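Local atomic coordinates of uncharacterized protein (Enterococcus faecalis, PDB entry 3CEX), a protein that is of unknown function but belongs to the DinB superfamily, whose members are four-helix bundles that often bind a metal ion. Residues E12-A17 with S150-A155; H18-E23 with M157-A162; V44-W49 with A97-A102; E76-D81 with Q105-Y110. All blocks are in the same frame, centred on the assembly; numbering follows the deposited sequence.

Contact 1: E12-A17 with S150-A155; sequences ETLDRA and SAIDDA
L14 and I152 meet between helix 8-25 and helix 144-170, their side chains crossing at about a right angle. L14 can be followed outward from its backbone. Its CB rests against the tip of I152, with CD1 of I152 at 3.8 Å. CG stands opposite the backbone N (chi1 -177°), which carries the isobutyl fork along the groove between the helices instead of straight at the partner. At the fork the two methyls part: CD1 of L14 lands on CB of A155 at 3.7 Å, while CD2 stays beside CD1 of I152 at 4.2 Å. One branch of I152, ending in CD1, therefore packs on L14. Its other branch, CG2, faces CG2 of T13 at 4.1 Å, and the hydroxyl of T13 is given back to its own helix, at L9 O. One turn on, A17 and A155 face each other with CB atoms 4.3 Å apart, two small residues, consistent with the close CA approach there. No hydrogen bond joins the two segments; the side-chain packing is apolar, with A17 CB also resting near A155 O. The segment axes run in the same sense at 26° and approach to 9.4 Å. L14 also reaches L55 on helix 44-62 and V115 and T118 on helix 104-124, so this pairing of the first and last long helices of the bundle is closed from the inside by the other two.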
loop_
_atom_site.group_PDB
_atom_site.type_symbol
_atom_site.label_atom_id
_atom_site.label_comp_id
_atom_site.label_asym_id
_atom_site.label_seq_id
_atom_site.Cartn_x
_atom_site.Cartn_y
_atom_site.Cartn_z
ATOM N N GLU A 12 4.119 12.389 -0.273
ATOM C CA GLU A 12 2.839 12.481 0.406
ATOM C C GLU A 12 2.203 11.091 0.562
ATOM O O GLU A 12 1.520 10.817 1.553
ATOM C CB GLU A 12 1.940 13.476 -0.336
ATOM C CG GLU A 12 2.554 14.881 -0.281
ATOM C CD GLU A 12 1.820 15.931 -1.068
ATOM O OE1 GLU A 12 0.792 15.616 -1.711
ATOM O OE2 GLU A 12 2.301 17.107 -1.052
ATOM N N THR A 13 2.452 10.197 -0.381
ATOM C CA THR A 13 1.956 8.812 -0.282
ATOM C C THR A 13 2.628 8.026 0.867
ATOM O O THR A 13 1.948 7.222 1.605
ATOM C CB THR A 13 2.141 8.058 -1.642
ATOM O OG1 THR A 13 1.484 8.802 -2.680
ATOM C CG2 THR A 13 1.553 6.639 -1.606
ATOM N N LEU A 14 3.951 8.189 0.993
ATOM C CA LEU A 14 4.675 7.644 2.142
ATOM C C LEU A 14 4.136 8.156 3.494
ATOM O O LEU A 14 4.005 7.368 4.469
ATOM C CB LEU A 14 6.189 7.911 1.979
ATOM C CG LEU A 14 7.117 7.346 3.063
ATOM C CD1 LEU A 14 7.027 5.815 3.120
ATOM C CD2 LEU A 14 8.591 7.769 2.820
ATOM N N ASP A 15 3.767 9.437 3.559
ATOM C CA ASP A 15 3.166 9.993 4.774
ATOM C C ASP A 15 1.881 9.249 5.173
ATOM O O ASP A 15 1.649 9.019 6.350
ATOM C CB ASP A 15 2.828 11.484 4.605
ATOM C CG ASP A 15 4.065 12.387 4.623
ATOM O OD1 ASP A 15 5.095 11.974 5.223
ATOM O OD2 ASP A 15 3.971 13.532 4.093
ATOM N N ARG A 16 1.072 8.835 4.204
ATOM C CA ARG A 16 -0.127 8.052 4.531
ATOM C C ARG A 16 0.235 6.698 5.129
ATOM O O ARG A 16 -0.434 6.268 6.066
ATOM C CB ARG A 16 -1.068 7.836 3.330
ATOM C CG ARG A 16 -1.433 9.067 2.521
ATOM C CD ARG A 16 -2.218 10.057 3.356
ATOM N NE ARG A 16 -2.753 11.043 2.446
ATOM C CZ ARG A 16 -3.923 10.944 1.819
ATOM N NH1 ARG A 16 -4.747 9.932 2.058
ATOM N NH2 ARG A 16 -4.267 11.888 0.971
ATOM N N ALA A 17 1.260 6.026 4.611
ATOM C CA ALA A 17 1.752 4.759 5.204
ATOM C C ALA A 17 2.188 4.997 6.667
ATOM O O ALA A 17 1.806 4.257 7.601
ATOM C CB ALA A 17 2.911 4.194 4.410
ATOM N N SER A 150 9.566 0.934 -5.653
ATOM C CA SER A 150 9.525 -0.273 -4.861
ATOM C C SER A 150 9.511 0.053 -3.380
ATOM O O SER A 150 8.761 -0.577 -2.610
ATOM C CB SER A 150 10.727 -1.194 -5.160
ATOM O OG SER A 150 10.576 -1.748 -6.442
ATOM N N ALA A 151 10.330 1.030 -2.972
ATOM C CA ALA A 151 10.393 1.410 -1.549
ATOM C C ALA A 151 9.096 2.024 -1.049
ATOM O O ALA A 151 8.621 1.664 0.032
ATOM C CB ALA A 151 11.552 2.283 -1.269
ATOM N N ILE A 152 8.469 2.882 -1.844
ATOM C CA ILE A 152 7.185 3.475 -1.465
ATOM C C ILE A 152 6.089 2.401 -1.464
ATOM O O ILE A 152 5.303 2.319 -0.514
ATOM C CB ILE A 152 6.746 4.612 -2.433
ATOM C CG1 ILE A 152 7.735 5.793 -2.430
ATOM C CG2 ILE A 152 5.348 5.120 -2.100
ATOM C CD1 ILE A 152 7.978 6.420 -1.077
ATOM N N ASP A 153 6.055 1.559 -2.505
ATOM C CA ASP A 153 5.079 0.436 -2.602
ATOM C C ASP A 153 5.120 -0.503 -1.371
ATOM O O ASP A 153 4.088 -0.888 -0.818
ATOM C CB ASP A 153 5.316 -0.332 -3.922
ATOM C CG ASP A 153 4.567 -1.651 -4.012
ATOM O OD1 ASP A 153 3.325 -1.596 -4.010
ATOM O OD2 ASP A 153 5.223 -2.745 -4.101
ATOM N N ASP A 154 6.330 -0.871 -0.979
ATOM C CA ASP A 154 6.585 -1.739 0.151
ATOM C C ASP A 154 6.034 -1.151 1.435
ATOM O O ASP A 154 5.352 -1.859 2.171
ATOM C CB ASP A 154 8.104 -1.956 0.321
ATOM C CG ASP A 154 8.459 -2.734 1.602
ATOM O OD1 ASP A 154 8.670 -3.949 1.461
ATOM O OD2 ASP A 154 8.519 -2.133 2.738
ATOM N N ALA A 155 6.352 0.121 1.703
ATOM C CA ALA A 155 5.882 0.768 2.918
ATOM C C ALA A 155 4.361 0.825 2.936
ATOM O O ALA A 155 3.747 0.452 3.963
ATOM C CB ALA A 155 6.489 2.175 3.115
#

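Contact 2: H18-E23 with M157-A162; sequences HERFEE and MHSGQA
In the helical bundle of this DinB-family protein the first and last long helices run side by side in the same sense, and here R20 and F21 of helix 8-25 lie against S159 of helix 144-170. The segment axes are 8.9 Å apart and inclined by 19°. F21 does the apolar work. Its ring slides over the backbone of the partner helix, so that CA of S159 sits over one ring face, 3.9 Å from the centroid, a CH-pi contact displaced toward the rim. The leading atom CZ comes to 3.5 Å from S159 N, and CE1 touches CB of A162 at 3.8 Å. The F21 side chain also touches M48 and T51 of helix 44-62 and L111 of helix 104-124. R20 takes the outer side. Its first two torsions are extended and carry CD to 3.4 Å from S159 O; the bend at chi3 (-64°) then swings the guanidinium, turning an edge of it to the serine hydroxyl. The other terminal nitrogen, NH2, forms a salt bridge with D153 of the second subunit, so R20 ties the intrachain helix pair to the dimer interface. The serine hydroxyl has a second partner within its own helix, V156 O. On the R20 side, NH1 gives S159 OG a long but nearly straight hydrogen bond of 3.2 Å, 167° at the hydrogen, with OG in the guanidinium plane.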
loop_
_atom_site.group_PDB
_atom_site.type_symbol
_atom_site.label_atom_id
_atom_site.label_comp_id
_atom_site.label_asym_id
_atom_site.label_seq_id
_atom_site.Cartn_x
_atom_site.Cartn_y
_atom_site.Cartn_z
ATOM N N HIS A 18 2.959 6.060 6.860
ATOM C CA HIS A 18 3.490 6.412 8.168
ATOM C C HIS A 18 2.363 6.623 9.173
ATOM O O HIS A 18 2.363 6.039 10.274
ATOM C CB HIS A 18 4.341 7.679 8.013
ATOM C CG HIS A 18 5.161 8.031 9.215
ATOM N ND1 HIS A 18 5.862 9.214 9.298
ATOM C CD2 HIS A 18 5.416 7.360 10.363
ATOM C CE1 HIS A 18 6.502 9.263 10.457
ATOM N NE2 HIS A 18 6.256 8.147 11.119
ATOM N N GLU A 19 1.405 7.458 8.791
ATOM C CA GLU A 19 0.197 7.728 9.592
ATOM C C GLU A 19 -0.613 6.459 9.901
ATOM O O GLU A 19 -1.090 6.260 11.033
ATOM C CB GLU A 19 -0.683 8.802 8.875
ATOM C CG GLU A 19 0.045 10.143 8.818
ATOM C CD GLU A 19 -0.477 11.204 7.800
ATOM O OE1 GLU A 19 -1.322 10.901 6.908
ATOM O OE2 GLU A 19 -0.019 12.395 7.919
ATOM N N ARG A 20 -0.770 5.586 8.917
ATOM C CA ARG A 20 -1.518 4.347 9.155
ATOM C C ARG A 20 -0.840 3.427 10.194
ATOM O O ARG A 20 -1.498 2.895 11.049
ATOM C CB ARG A 20 -1.707 3.591 7.849
ATOM C CG ARG A 20 -2.461 2.258 7.958
ATOM C CD ARG A 20 -2.822 1.710 6.597
ATOM N NE ARG A 20 -3.745 2.605 5.908
ATOM C CZ ARG A 20 -3.470 3.310 4.804
ATOM N NH1 ARG A 20 -2.304 3.220 4.190
ATOM N NH2 ARG A 20 -4.395 4.071 4.293
ATOM N N PHE A 21 0.472 3.247 10.095
ATOM C CA PHE A 21 1.210 2.460 11.079
ATOM C C PHE A 21 1.030 3.058 12.506
ATOM O O PHE A 21 0.777 2.324 13.465
ATOM C CB PHE A 21 2.696 2.430 10.716
ATOM C CG PHE A 21 3.103 1.319 9.784
ATOM C CD1 PHE A 21 3.014 0.001 10.178
ATOM C CD2 PHE A 21 3.681 1.592 8.567
ATOM C CE1 PHE A 21 3.407 -1.036 9.323
ATOM C CE2 PHE A 21 4.071 0.572 7.751
ATOM C CZ PHE A 21 3.927 -0.750 8.151
ATOM N N GLU A 22 1.176 4.376 12.643
ATOM C CA GLU A 22 0.982 5.011 13.942
ATOM C C GLU A 22 -0.458 4.859 14.502
ATOM O O GLU A 22 -0.615 4.613 15.686
ATOM C CB GLU A 22 1.396 6.490 13.899
ATOM C CG GLU A 22 2.896 6.754 13.764
ATOM C CD GLU A 22 3.814 6.030 14.800
ATOM O OE1 GLU A 22 3.471 5.922 15.993
ATOM O OE2 GLU A 22 4.896 5.567 14.385
ATOM N N GLU A 23 -1.492 4.997 13.676
ATOM C CA GLU A 23 -2.876 4.839 14.131
ATOM C C GLU A 23 -3.148 3.407 14.579
ATOM O O GLU A 23 -3.905 3.183 15.512
ATOM C CB GLU A 23 -3.894 5.171 13.029
ATOM C CG GLU A 23 -3.873 6.592 12.563
ATOM C CD GLU A 23 -4.690 6.866 11.277
ATOM O OE1 GLU A 23 -4.982 5.920 10.481
ATOM O OE2 GLU A 23 -5.030 8.052 11.069
HETATM N N MSE A 157 2.054 -0.876 1.190
HETATM C CA MSE A 157 1.430 -2.182 1.227
HETATM C C MSE A 157 1.552 -2.861 2.624
HETATM O O MSE A 157 0.612 -3.501 3.103
HETATM C CB MSE A 157 2.072 -3.019 0.115
HETATM C CG MSE A 157 1.783 -4.393 0.202
HETATM SE SE MSE A 157 3.084 -5.504 1.205
HETATM C CE MSE A 157 2.842 -6.847 -0.145
ATOM N N HIS A 158 2.712 -2.745 3.259
ATOM C CA HIS A 158 2.866 -3.234 4.640
ATOM C C HIS A 158 1.984 -2.545 5.670
ATOM O O HIS A 158 1.552 -3.188 6.619
ATOM C CB HIS A 158 4.353 -3.253 5.092
ATOM C CG HIS A 158 5.118 -4.376 4.472
ATOM N ND1 HIS A 158 6.104 -4.168 3.534
ATOM C CD2 HIS A 158 4.939 -5.720 4.538
ATOM C CE1 HIS A 158 6.563 -5.343 3.115
ATOM N NE2 HIS A 158 5.866 -6.301 3.700
ATOM N N SER A 159 1.686 -1.273 5.455
ATOM C CA SER A 159 0.785 -0.525 6.363
ATOM C C SER A 159 -0.637 -1.108 6.291
ATOM O O SER A 159 -1.305 -1.263 7.314
ATOM C CB SER A 159 0.854 0.991 6.079
ATOM O OG SER A 159 0.165 1.367 4.896
ATOM N N GLY A 160 -1.066 -1.538 5.093
ATOM C CA GLY A 160 -2.317 -2.249 4.934
ATOM C C GLY A 160 -2.316 -3.571 5.649
ATOM O O GLY A 160 -3.298 -3.925 6.312
ATOM N N GLN A 161 -1.219 -4.317 5.517
ATOM C CA GLN A 161 -1.131 -5.614 6.229
ATOM C C GLN A 161 -1.200 -5.420 7.735
ATOM O O GLN A 161 -1.775 -6.229 8.450
ATOM C CB GLN A 161 0.157 -6.363 5.795
ATOM C CG GLN A 161 0.090 -6.876 4.373
ATOM C CD GLN A 161 1.393 -7.492 3.855
ATOM O OE1 GLN A 161 2.436 -7.374 4.501
ATOM N NE2 GLN A 161 1.318 -8.184 2.702
ATOM N N ALA A 162 -0.605 -4.350 8.243
ATOM C CA ALA A 162 -0.632 -4.077 9.710
ATOM C C ALA A 162 -2.040 -3.925 10.256
ATOM O O ALA A 162 -2.324 -4.361 11.367
ATOM C CB ALA A 162 0.195 -2.838 10.050
#

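Contact 3: V44-W49 with A97-A102; sequences VTWLMW and AKVVVA
V99 sets both methyls over one face of the W49 indole, and most of the apolar contact follows from that. With CG1 opposite the backbone N (chi1 179°), the branches divide the work. CG1 lies 3.8 Å from W49 CD2, over the face of the indole and toward its rim. CG2 lies above the same face farther out, 4.2 Å from the centroid of the six-membered ring and 20° off its normal, a CH-pi contact. The same CG2 also touches the other tryptophan, coming obliquely to 3.6 Å from W46 CD1. These residues stand at the start of helix 44-62, one of the long helices of the DinB bundle, and the partner is the loop between helix 93-96 and helix 104-124, extended at V99-V101. The remaining packing is made by T45. Its CG2 comes to 3.5 Å from V99 O and 3.9 Å from V100 CA, while T45 and V101 lie alongside, pointing opposite ways, with CG2 of V101 4.0 Å from T45 OG1. Polar contacts exist as well, but none crosses between the segments. T45 OG1 is hydrogen-bonded to N34 OD1, and the same asparagine uses ND2 to hold V101 O, so N34 ties both sides together. The indole N-H of W46 goes to H91 ND1, and H50 stacks on the W46 ring.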
loop_
_atom_site.group_PDB
_atom_site.type_symbol
_atom_site.label_atom_id
_atom_site.label_comp_id
_atom_site.label_asym_id
_atom_site.label_seq_id
_atom_site.Cartn_x
_atom_site.Cartn_y
_atom_site.Cartn_z
ATOM N N VAL A 44 2.546 -6.745 14.047
ATOM C CA VAL A 44 2.669 -5.303 13.769
ATOM C C VAL A 44 4.085 -4.829 14.083
ATOM O O VAL A 44 4.650 -4.058 13.326
ATOM C CB VAL A 44 1.591 -4.462 14.499
ATOM C CG1 VAL A 44 1.838 -2.952 14.359
ATOM C CG2 VAL A 44 0.217 -4.816 13.951
ATOM N N THR A 45 4.687 -5.339 15.146
ATOM C CA THR A 45 6.086 -4.997 15.452
ATOM C C THR A 45 7.007 -5.379 14.284
ATOM O O THR A 45 7.812 -4.542 13.825
ATOM C CB THR A 45 6.594 -5.677 16.714
ATOM O OG1 THR A 45 5.917 -5.148 17.851
ATOM C CG2 THR A 45 8.119 -5.450 16.891
ATOM N N TRP A 46 6.871 -6.605 13.766
ATOM C CA TRP A 46 7.704 -7.013 12.597
ATOM C C TRP A 46 7.472 -6.109 11.376
ATOM O O TRP A 46 8.415 -5.687 10.714
ATOM C CB TRP A 46 7.447 -8.464 12.222
ATOM C CG TRP A 46 8.433 -9.028 11.194
ATOM C CD1 TRP A 46 9.514 -9.814 11.466
ATOM C CD2 TRP A 46 8.428 -8.840 9.764
ATOM N NE1 TRP A 46 10.172 -10.134 10.322
ATOM C CE2 TRP A 46 9.544 -9.547 9.253
ATOM C CE3 TRP A 46 7.592 -8.157 8.865
ATOM C CZ2 TRP A 46 9.848 -9.598 7.872
ATOM C CZ3 TRP A 46 7.905 -8.189 7.488
ATOM C CH2 TRP A 46 9.031 -8.894 7.013
ATOM N N LEU A 47 6.196 -5.821 11.085
ATOM C CA LEU A 47 5.829 -4.996 9.918
ATOM C C LEU A 47 6.392 -3.585 9.989
ATOM O O LEU A 47 6.900 -3.060 8.999
ATOM C CB LEU A 47 4.298 -4.948 9.760
ATOM C CG LEU A 47 3.719 -6.286 9.306
ATOM C CD1 LEU A 47 2.214 -6.374 9.539
ATOM C CD2 LEU A 47 4.064 -6.518 7.783
HETATM N N MSE A 48 6.296 -2.964 11.154
HETATM C CA MSE A 48 6.834 -1.601 11.341
HETATM C C MSE A 48 8.347 -1.576 11.349
HETATM O O MSE A 48 8.934 -0.728 10.746
HETATM C CB MSE A 48 6.342 -0.997 12.650
HETATM C CG MSE A 48 5.072 -0.362 12.521
HETATM SE SE MSE A 48 4.493 0.666 14.067
HETATM C CE MSE A 48 5.262 2.409 13.858
ATOM N N TRP A 49 8.977 -2.516 12.040
ATOM C CA TRP A 49 10.437 -2.626 12.008
ATOM C C TRP A 49 10.917 -2.879 10.578
ATOM O O TRP A 49 11.852 -2.227 10.085
ATOM C CB TRP A 49 10.881 -3.781 12.904
ATOM C CG TRP A 49 12.286 -4.179 12.663
ATOM C CD1 TRP A 49 13.400 -3.566 13.166
ATOM C CD2 TRP A 49 12.762 -5.266 11.846
ATOM N NE1 TRP A 49 14.505 -4.204 12.725
ATOM C CE2 TRP A 49 14.148 -5.248 11.918
ATOM C CE3 TRP A 49 12.132 -6.251 11.065
ATOM C CZ2 TRP A 49 14.947 -6.192 11.256
ATOM C CZ3 TRP A 49 12.891 -7.158 10.415
ATOM C CH2 TRP A 49 14.298 -7.130 10.499
ATOM N N ALA A 97 9.390 -14.203 14.511
ATOM C CA ALA A 97 8.881 -14.134 15.886
ATOM C C ALA A 97 9.873 -13.503 16.860
ATOM O O ALA A 97 9.491 -13.131 17.952
ATOM C CB ALA A 97 8.507 -15.534 16.383
ATOM N N LYS A 98 11.143 -13.411 16.473
ATOM C CA LYS A 98 12.159 -12.811 17.305
ATOM C C LYS A 98 12.226 -11.297 17.138
ATOM O O LYS A 98 12.971 -10.632 17.864
ATOM C CB LYS A 98 13.534 -13.417 16.999
ATOM C CG LYS A 98 13.653 -14.865 17.449
ATOM C CD LYS A 98 15.096 -15.331 17.375
ATOM C CE LYS A 98 15.243 -16.808 16.994
ATOM N NZ LYS A 98 15.806 -17.607 18.081
ATOM N N VAL A 99 11.480 -10.747 16.180
ATOM C CA VAL A 99 11.436 -9.302 16.059
ATOM C C VAL A 99 10.335 -8.819 17.005
ATOM O O VAL A 99 9.153 -8.822 16.672
ATOM C CB VAL A 99 11.227 -8.828 14.627
ATOM C CG1 VAL A 99 11.167 -7.287 14.605
ATOM C CG2 VAL A 99 12.364 -9.369 13.695
ATOM N N VAL A 100 10.752 -8.480 18.224
ATOM C CA VAL A 100 9.872 -8.009 19.277
ATOM C C VAL A 100 10.566 -6.832 19.959
ATOM O O VAL A 100 11.793 -6.739 19.927
ATOM C CB VAL A 100 9.534 -9.130 20.315
ATOM C CG1 VAL A 100 8.743 -10.239 19.642
ATOM C CG2 VAL A 100 10.813 -9.697 20.999
ATOM N N VAL A 101 9.778 -5.933 20.550
ATOM C CA VAL A 101 10.325 -4.757 21.233
ATOM C C VAL A 101 9.815 -4.670 22.671
ATOM O O VAL A 101 8.730 -5.183 23.008
ATOM C CB VAL A 101 9.969 -3.432 20.503
ATOM C CG1 VAL A 101 10.707 -3.311 19.164
ATOM C CG2 VAL A 101 8.452 -3.309 20.314
ATOM N N ALA A 102 10.596 -3.990 23.512
ATOM C CA ALA A 102 10.224 -3.764 24.911
ATOM C C ALA A 102 9.157 -2.666 25.064
ATOM O O ALA A 102 8.319 -2.739 25.965
ATOM C CB ALA A 102 11.476 -3.440 25.744
#

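Contact 4: E76-D81 with Q105-Y110; sequences EKFALD and QLLSDY
The shortest sound polar bond lies within the helix, where Q105 NE2 donates to D109 OD1 at 2.8 Å and 161°. D109 OD1 lies nearly in the amide plane of Q105, whereas NE2 comes to the carboxylate from above its plane. This i to i+4 link runs along the outer side of helix 104-124; the contact with residues 76-81 is made on other flanks of the helix and is apolar. There L106 lies across the ring of F78. With CG opposite the backbone N (chi1 -175°), L106 reaches out from the helix and sets CD2 almost exactly over the middle of the ring, 3.5 Å from the centroid and only 10° off the normal. Its CG lies over the same face, 3.5 Å from F78 CE1. CD1 turns the other way, onto CB of K77 at 3.7 Å, so the leucine straddles two successive residues of helix 74-78; the rest of the lysine bends away. The rim of the phenylalanine is held too. L107 CD2, 4.1 Å from F78 CE2, and Y110 CB lie at the ring edge; Y110 CD2 comes obliquely to 3.8 Å from F78 CE1. The tyrosine hydroxyl is bonded to D56 OD2 on helix 44-62. Immediately after F78 the chain leaves the helix through A79, with positive phi. W49 and W69 also meet the F78 ring, and the result is an aromatic cluster that joins a short helix of a long interhelical connection to the side of the DinB four-helix bundle.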
loop_
_atom_site.group_PDB
_atom_site.type_symbol
_atom_site.label_atom_id
_atom_site.label_comp_id
_atom_site.label_asym_id
_atom_site.label_seq_id
_atom_site.Cartn_x
_atom_site.Cartn_y
_atom_site.Cartn_z
ATOM N N GLU A 76 21.270 -1.515 18.655
ATOM C CA GLU A 76 21.455 -1.663 20.121
ATOM C C GLU A 76 20.190 -1.394 20.941
ATOM O O GLU A 76 19.995 -1.990 21.980
ATOM C CB GLU A 76 22.561 -0.738 20.623
ATOM C CG GLU A 76 23.961 -1.107 20.121
ATOM C CD GLU A 76 24.369 -0.359 18.865
ATOM O OE1 GLU A 76 23.483 0.078 18.102
ATOM O OE2 GLU A 76 25.584 -0.213 18.626
ATOM N N LYS A 77 19.320 -0.511 20.464
ATOM C CA LYS A 77 18.044 -0.224 21.140
ATOM C C LYS A 77 17.061 -1.363 21.001
ATOM O O LYS A 77 16.312 -1.664 21.929
ATOM C CB LYS A 77 17.390 1.021 20.553
ATOM C CG LYS A 77 18.243 2.284 20.581
ATOM C CD LYS A 77 18.729 2.603 21.944
ATOM C CE LYS A 77 17.621 2.946 22.898
ATOM N NZ LYS A 77 18.273 3.493 24.134
ATOM N N PHE A 78 17.053 -1.973 19.811
ATOM C CA PHE A 78 16.173 -3.075 19.508
ATOM C C PHE A 78 16.677 -4.351 20.193
ATOM O O PHE A 78 15.874 -5.145 20.683
ATOM C CB PHE A 78 16.048 -3.258 17.987
ATOM C CG PHE A 78 14.993 -2.397 17.359
ATOM C CD1 PHE A 78 15.267 -1.103 16.966
ATOM C CD2 PHE A 78 13.719 -2.895 17.153
ATOM C CE1 PHE A 78 14.281 -0.326 16.368
ATOM C CE2 PHE A 78 12.741 -2.115 16.583
ATOM C CZ PHE A 78 13.021 -0.839 16.182
ATOM N N ALA A 79 17.994 -4.539 20.201
ATOM C CA ALA A 79 18.654 -5.744 20.754
ATOM C C ALA A 79 17.999 -7.054 20.308
ATOM O O ALA A 79 17.698 -7.935 21.122
ATOM C CB ALA A 79 18.772 -5.669 22.291
ATOM N N LEU A 80 17.803 -7.178 19.003
ATOM C CA LEU A 80 17.157 -8.360 18.427
ATOM C C LEU A 80 18.038 -9.603 18.580
ATOM O O LEU A 80 19.252 -9.513 18.473
ATOM C CB LEU A 80 16.830 -8.125 16.950
ATOM C CG LEU A 80 15.830 -7.021 16.570
ATOM C CD1 LEU A 80 15.549 -7.067 15.072
ATOM C CD2 LEU A 80 14.564 -7.162 17.370
ATOM N N ASP A 81 17.422 -10.755 18.839
ATOM C CA ASP A 81 18.162 -12.025 18.817
ATOM C C ASP A 81 18.311 -12.517 17.373
ATOM O O ASP A 81 18.010 -13.655 17.050
ATOM C CB ASP A 81 17.485 -13.068 19.713
ATOM C CG ASP A 81 18.420 -14.242 20.100
ATOM O OD1 ASP A 81 19.703 -14.184 19.942
ATOM O OD2 ASP A 81 17.831 -15.238 20.602
ATOM N N GLN A 105 7.230 2.896 21.599
ATOM C CA GLN A 105 7.922 4.123 21.177
ATOM C C GLN A 105 9.122 3.858 20.262
ATOM O O GLN A 105 9.369 4.626 19.335
ATOM C CB GLN A 105 8.351 4.974 22.394
ATOM C CG GLN A 105 8.735 6.448 22.111
ATOM C CD GLN A 105 7.591 7.209 21.438
ATOM O OE1 GLN A 105 6.460 7.167 21.911
ATOM N NE2 GLN A 105 7.871 7.872 20.326
ATOM N N LEU A 106 9.852 2.772 20.493
ATOM C CA LEU A 106 11.019 2.472 19.662
ATOM C C LEU A 106 10.665 2.305 18.186
ATOM O O LEU A 106 11.385 2.774 17.294
ATOM C CB LEU A 106 11.734 1.218 20.168
ATOM C CG LEU A 106 13.027 0.866 19.448
ATOM C CD1 LEU A 106 14.011 2.004 19.500
ATOM C CD2 LEU A 106 13.621 -0.408 20.058
ATOM N N LEU A 107 9.549 1.621 17.940
ATOM C CA LEU A 107 9.056 1.403 16.585
ATOM C C LEU A 107 8.707 2.730 15.935
ATOM O O LEU A 107 9.057 2.950 14.804
ATOM C CB LEU A 107 7.804 0.517 16.601
ATOM C CG LEU A 107 7.963 -0.957 17.024
ATOM C CD1 LEU A 107 6.620 -1.584 17.342
ATOM C CD2 LEU A 107 8.741 -1.760 15.977
ATOM N N SER A 108 8.023 3.606 16.677
ATOM C CA SER A 108 7.638 4.905 16.177
ATOM C C SER A 108 8.851 5.748 15.831
ATOM O O SER A 108 8.856 6.469 14.809
ATOM C CB SER A 108 6.829 5.671 17.209
ATOM O OG SER A 108 5.581 5.085 17.374
ATOM N N ASP A 109 9.844 5.712 16.723
ATOM C CA ASP A 109 11.066 6.520 16.561
ATOM C C ASP A 109 11.916 6.070 15.371
ATOM O O ASP A 109 12.407 6.909 14.567
ATOM C CB ASP A 109 11.890 6.503 17.855
ATOM C CG ASP A 109 11.232 7.246 18.994
ATOM O OD1 ASP A 109 10.242 7.989 18.774
ATOM O OD2 ASP A 109 11.722 7.085 20.137
ATOM N N TYR A 110 12.088 4.763 15.212
ATOM C CA TYR A 110 12.900 4.284 14.099
ATOM C C TYR A 110 12.161 4.497 12.758
ATOM O O TYR A 110 12.759 4.909 11.760
ATOM C CB TYR A 110 13.314 2.815 14.301
ATOM C CG TYR A 110 14.181 2.238 13.192
ATOM C CD1 TYR A 110 15.211 2.982 12.605
ATOM C CD2 TYR A 110 13.995 0.957 12.752
ATOM C CE1 TYR A 110 16.021 2.422 11.565
ATOM C CE2 TYR A 110 14.781 0.413 11.741
ATOM C CZ TYR A 110 15.785 1.144 11.143
ATOM O OH TYR A 110 16.546 0.556 10.136
#

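How the contacts relate
Contacts 1 and 2 are successive lengths of one seam, between helices 8-25 and 144-170, and both border the second subunit. Contact 1 is purely aliphatic, whereas contact 2 adds an aromatic ring and an arginine that reaches the neighbouring chain. Contacts 3 and 4 lie beyond the centre of the chain from contact 1 and fasten connecting segments to helices 44-62 and 104-124; aromatic faces dominate there, and contact 4 touches no other chain of the assembly. They adjoin each other, F78 CE2 lying 3.5 Å from V101 CG1. Contact 2 bridges the two halves: F21 packs on M48 of contact 3, and E22 is probably hydrogen-bonded to S108 of contact 4. All four are largely buried, with exposed K77 at the margin of contact 4.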